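Local coordinates for protein 2-C-methyl-D-erythritol 2,4-cyclodiphosphate synthase (Thermus thermophilus, PDB 1IV3) that converts 4-diphosphocytidyl-2-C-methyl-D-erythritol 2-phosphate into 2-C-methyl-D-erythritol 2,4-cyclodiphosphate with release of CMP, a step of non-mevalonate isoprenoid biosynthesis, at residues 43-48 with 144-150. The protein carries 3 engineered substitutions. Numbering follows the deposited sequence.
Sequences ALTDAL and ARAVVLL
Val148 meets Ala47 and Leu48 where helix 39-50 packs on strand 141-150, a helix-on-sheet layer of the alpha/beta IspF fold. The axes of the two short segments approach to 7.4 Å at a crossing angle of -37°, which the small side chains of Ala43, Ala47, Ala144 and Ala146 allow. The strand alternates: Ala144, Ala146, Val148 and Leu150 direct their CB atoms toward the helix, while Arg145 and Val147 face away and pack against a second subunit of the homotrimer.

Followed outward from CB, Val148 divides into two branches. CG1 stands anti to the carbonyl carbon (chi1 -65°) and meets Ala47 CB at 4.0 Å. CG2, lodged between the backbone N and carbonyl carbon, lies 3.9 Å from the same Ala47 CB and presses on the helix backbone, with Ala47 O 3.7 Å from Val148 CG2: a methyl-on-carbonyl van der Waals contact, not a hydrogen bond. Leu48 crosses the valine side chain at about a right angle, its CD2 lying 4.2 Å from both Val148 CG1 and Val148 CG2. An alanine in place of Val148 would probably leave Ala47 CB and Leu48 CD2 without their methyl partners and open a gap beneath the helix.

Toward the start of the strand, Leu44 sends CD2 down to Ala146 CB at 3.8 Å, and the same side chain also touches Leu77 of helix 73-86. Leu48 reaches the same leucine, linking the two helices above the sheet. Farther in the same direction, at the start of both segments, lies the metal site: Ala43 follows His42, which coordinates magnesium with Asp8 and His10, and Ala144 is backbone hydrogen-bonded to Asp8. Between these two metal-site neighbours the packing is methyl against methyl, Ala43 CB lying 3.9 Å from Ala144 CB.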
ATOM      1  N   ALA A  43       2.146   3.184  11.533  1.00  8.07           N
ATOM      2  CA  ALA A  43       2.226   3.377  10.073  1.00  9.72           C
ATOM      3  C   ALA A  43       2.249   4.853   9.698  1.00  9.22           C
ATOM      4  O   ALA A  43       2.952   5.249   8.767  1.00  9.61           O
ATOM      5  CB  ALA A  43       1.056   2.670   9.395  1.00 11.29           C
ATOM      6  N   LEU A  44       1.483   5.695  10.405  1.00  9.27           N
ATOM      7  CA  LEU A  44       1.504   7.137  10.149  1.00  8.75           C
ATOM      8  C   LEU A  44       2.873   7.709  10.479  1.00  8.53           C
ATOM      9  O   LEU A  44       3.401   8.569   9.774  1.00  9.86           O
ATOM     10  CB  LEU A  44       0.428   7.861  10.988  1.00  8.07           C
ATOM     11  CG  LEU A  44      -1.003   7.607  10.507  1.00 10.05           C
ATOM     12  CD1 LEU A  44      -2.047   8.026  11.534  1.00  7.69           C
ATOM     13  CD2 LEU A  44      -1.217   8.320   9.173  1.00  6.53           C
ATOM     14  N   THR A  45       3.464   7.225  11.576  1.00  8.07           N
ATOM     15  CA  THR A  45       4.766   7.769  11.997  1.00  8.29           C
ATOM     16  C   THR A  45       5.847   7.415  10.970  1.00  8.50           C
ATOM     17  O   THR A  45       6.656   8.255  10.540  1.00  8.41           O
ATOM     18  CB  THR A  45       5.155   7.235  13.383  1.00  9.20           C
ATOM     19  OG1 THR A  45       4.171   7.574  14.373  1.00  9.05           O
ATOM     20  CG2 THR A  45       6.452   7.884  13.868  1.00  9.66           C
ATOM     21  N   ASP A  46       5.863   6.142  10.564  1.00  7.19           N
ATOM     22  CA  ASP A  46       6.802   5.737   9.515  1.00  5.95           C
ATOM     23  C   ASP A  46       6.568   6.538   8.229  1.00  8.95           C
ATOM     24  O   ASP A  46       7.525   6.933   7.562  1.00  9.10           O
ATOM     25  CB  ASP A  46       6.715   4.245   9.214  1.00  7.67           C
ATOM     26  CG  ASP A  46       7.604   3.373  10.085  1.00 11.30           C
ATOM     27  OD1 ASP A  46       8.450   3.931  10.818  1.00 13.37           O
ATOM     28  OD2 ASP A  46       7.491   2.126  10.029  1.00 10.31           O
ATOM     29  N   ALA A  47       5.317   6.781   7.839  1.00  7.20           N
ATOM     30  CA  ALA A  47       5.045   7.526   6.611  1.00  6.50           C
ATOM     31  C   ALA A  47       5.604   8.941   6.694  1.00  9.64           C
ATOM     32  O   ALA A  47       6.192   9.444   5.732  1.00  9.96           O
ATOM     33  CB  ALA A  47       3.546   7.565   6.332  1.00  5.50           C
ATOM     34  N   LEU A  48       5.410   9.611   7.852  1.00  7.92           N
ATOM     35  CA  LEU A  48       5.973  10.946   8.064  1.00  8.20           C
ATOM     36  C   LEU A  48       7.483  10.943   7.980  1.00 10.43           C
ATOM     37  O   LEU A  48       8.087  11.777   7.294  1.00 11.16           O
ATOM     38  CB  LEU A  48       5.535  11.464   9.442  1.00 10.83           C
ATOM     39  CG  LEU A  48       4.048  11.813   9.587  1.00 11.37           C
ATOM     40  CD1 LEU A  48       3.705  12.114  11.054  1.00 13.50           C
ATOM     41  CD2 LEU A  48       3.649  13.015   8.730  1.00 10.92           C
ATOM     42  N   ALA A 144      -1.978  -1.924   9.237  1.00 10.14           N
ATOM     43  CA  ALA A 144      -2.266  -0.555   8.831  1.00  7.94           C
ATOM     44  C   ALA A 144      -1.349  -0.204   7.670  1.00  9.32           C
ATOM     45  O   ALA A 144      -0.185  -0.608   7.711  1.00 13.85           O
ATOM     46  CB  ALA A 144      -2.048   0.453   9.954  1.00 11.78           C
ATOM     47  N   ARG A 145      -1.864   0.536   6.695  1.00  8.30           N
ATOM     48  CA  ARG A 145      -1.008   1.126   5.663  1.00  7.08           C
ATOM     49  C   ARG A 145      -1.455   2.560   5.464  1.00  9.22           C
ATOM     50  O   ARG A 145      -2.669   2.818   5.456  1.00 11.72           O
ATOM     51  CB  ARG A 145      -1.067   0.324   4.360  1.00 14.51           C
ATOM     52  CG  ARG A 145      -0.739  -1.155   4.573  1.00 14.19           C
ATOM     53  CD  ARG A 145      -0.639  -1.898   3.237  1.00 19.65           C
ATOM     54  NE  ARG A 145      -0.061  -3.229   3.485  1.00 23.33           N
ATOM     55  CZ  ARG A 145      -0.858  -4.233   3.833  1.00 27.80           C
ATOM     56  NH1 ARG A 145      -2.162  -4.016   3.930  1.00 19.45           N
ATOM     57  NH2 ARG A 145      -0.338  -5.429   4.060  1.00 46.83           N
ATOM     58  N   ALA A 146      -0.478   3.463   5.358  1.00  6.29           N
ATOM     59  CA  ALA A 146      -0.769   4.885   5.366  1.00  9.49           C
ATOM     60  C   ALA A 146       0.028   5.647   4.305  1.00 12.34           C
ATOM     61  O   ALA A 146       1.199   5.312   4.131  1.00 10.60           O
ATOM     62  CB  ALA A 146      -0.453   5.530   6.721  1.00 10.13           C
ATOM     63  N   VAL A 147      -0.617   6.641   3.693  1.00  9.34           N
ATOM     64  CA  VAL A 147       0.102   7.604   2.836  1.00  8.52           C
ATOM     65  C   VAL A 147      -0.085   8.988   3.440  1.00  9.02           C
ATOM     66  O   VAL A 147      -1.202   9.344   3.862  1.00  9.73           O
ATOM     67  CB  VAL A 147      -0.402   7.591   1.383  1.00 11.91           C
ATOM     68  CG1 VAL A 147       0.437   8.434   0.452  1.00 17.04           C
ATOM     69  CG2 VAL A 147      -0.410   6.160   0.840  1.00 12.31           C
ATOM     70  N   VAL A 148       0.977   9.766   3.501  1.00  7.72           N
ATOM     71  CA  VAL A 148       0.794  11.155   3.950  1.00  8.07           C
ATOM     72  C   VAL A 148       1.254  12.080   2.829  1.00  8.27           C
ATOM     73  O   VAL A 148       2.109  11.747   1.984  1.00  9.83           O
ATOM     74  CB  VAL A 148       1.564  11.485   5.242  1.00  9.88           C
ATOM     75  CG1 VAL A 148       1.038  10.691   6.426  1.00 11.87           C
ATOM     76  CG2 VAL A 148       3.047  11.223   5.030  1.00  8.60           C
ATOM     77  N   LEU A 149       0.655  13.267   2.835  1.00  9.45           N
ATOM     78  CA  LEU A 149       1.009  14.270   1.824  1.00  9.37           C
ATOM     79  C   LEU A 149       1.389  15.547   2.563  1.00 15.09           C
ATOM     80  O   LEU A 149       0.662  15.920   3.494  1.00 12.39           O
ATOM     81  CB  LEU A 149      -0.175  14.458   0.894  1.00 17.63           C
ATOM     82  CG  LEU A 149      -0.046  15.423  -0.280  1.00 24.57           C
ATOM     83  CD1 LEU A 149       0.998  14.929  -1.266  1.00 20.48           C
ATOM     84  CD2 LEU A 149      -1.415  15.613  -0.938  1.00 17.88           C
ATOM     85  N   LEU A 150       2.476  16.163   2.148  1.00 10.84           N
ATOM     86  CA  LEU A 150       2.968  17.346   2.845  1.00 14.77           C
ATOM     87  C   LEU A 150       3.358  18.454   1.862  1.00 15.73           C
ATOM     88  O   LEU A 150       3.942  18.126   0.832  1.00 13.89           O
ATOM     89  CB  LEU A 150       4.186  16.988   3.694  1.00 15.08           C
ATOM     90  CG  LEU A 150       4.014  15.843   4.697  1.00 19.11           C
ATOM     91  CD1 LEU A 150       4.676  14.592   4.149  1.00 11.75           C
ATOM     92  CD2 LEU A 150       4.586  16.192   6.057  1.00 22.56           C
TER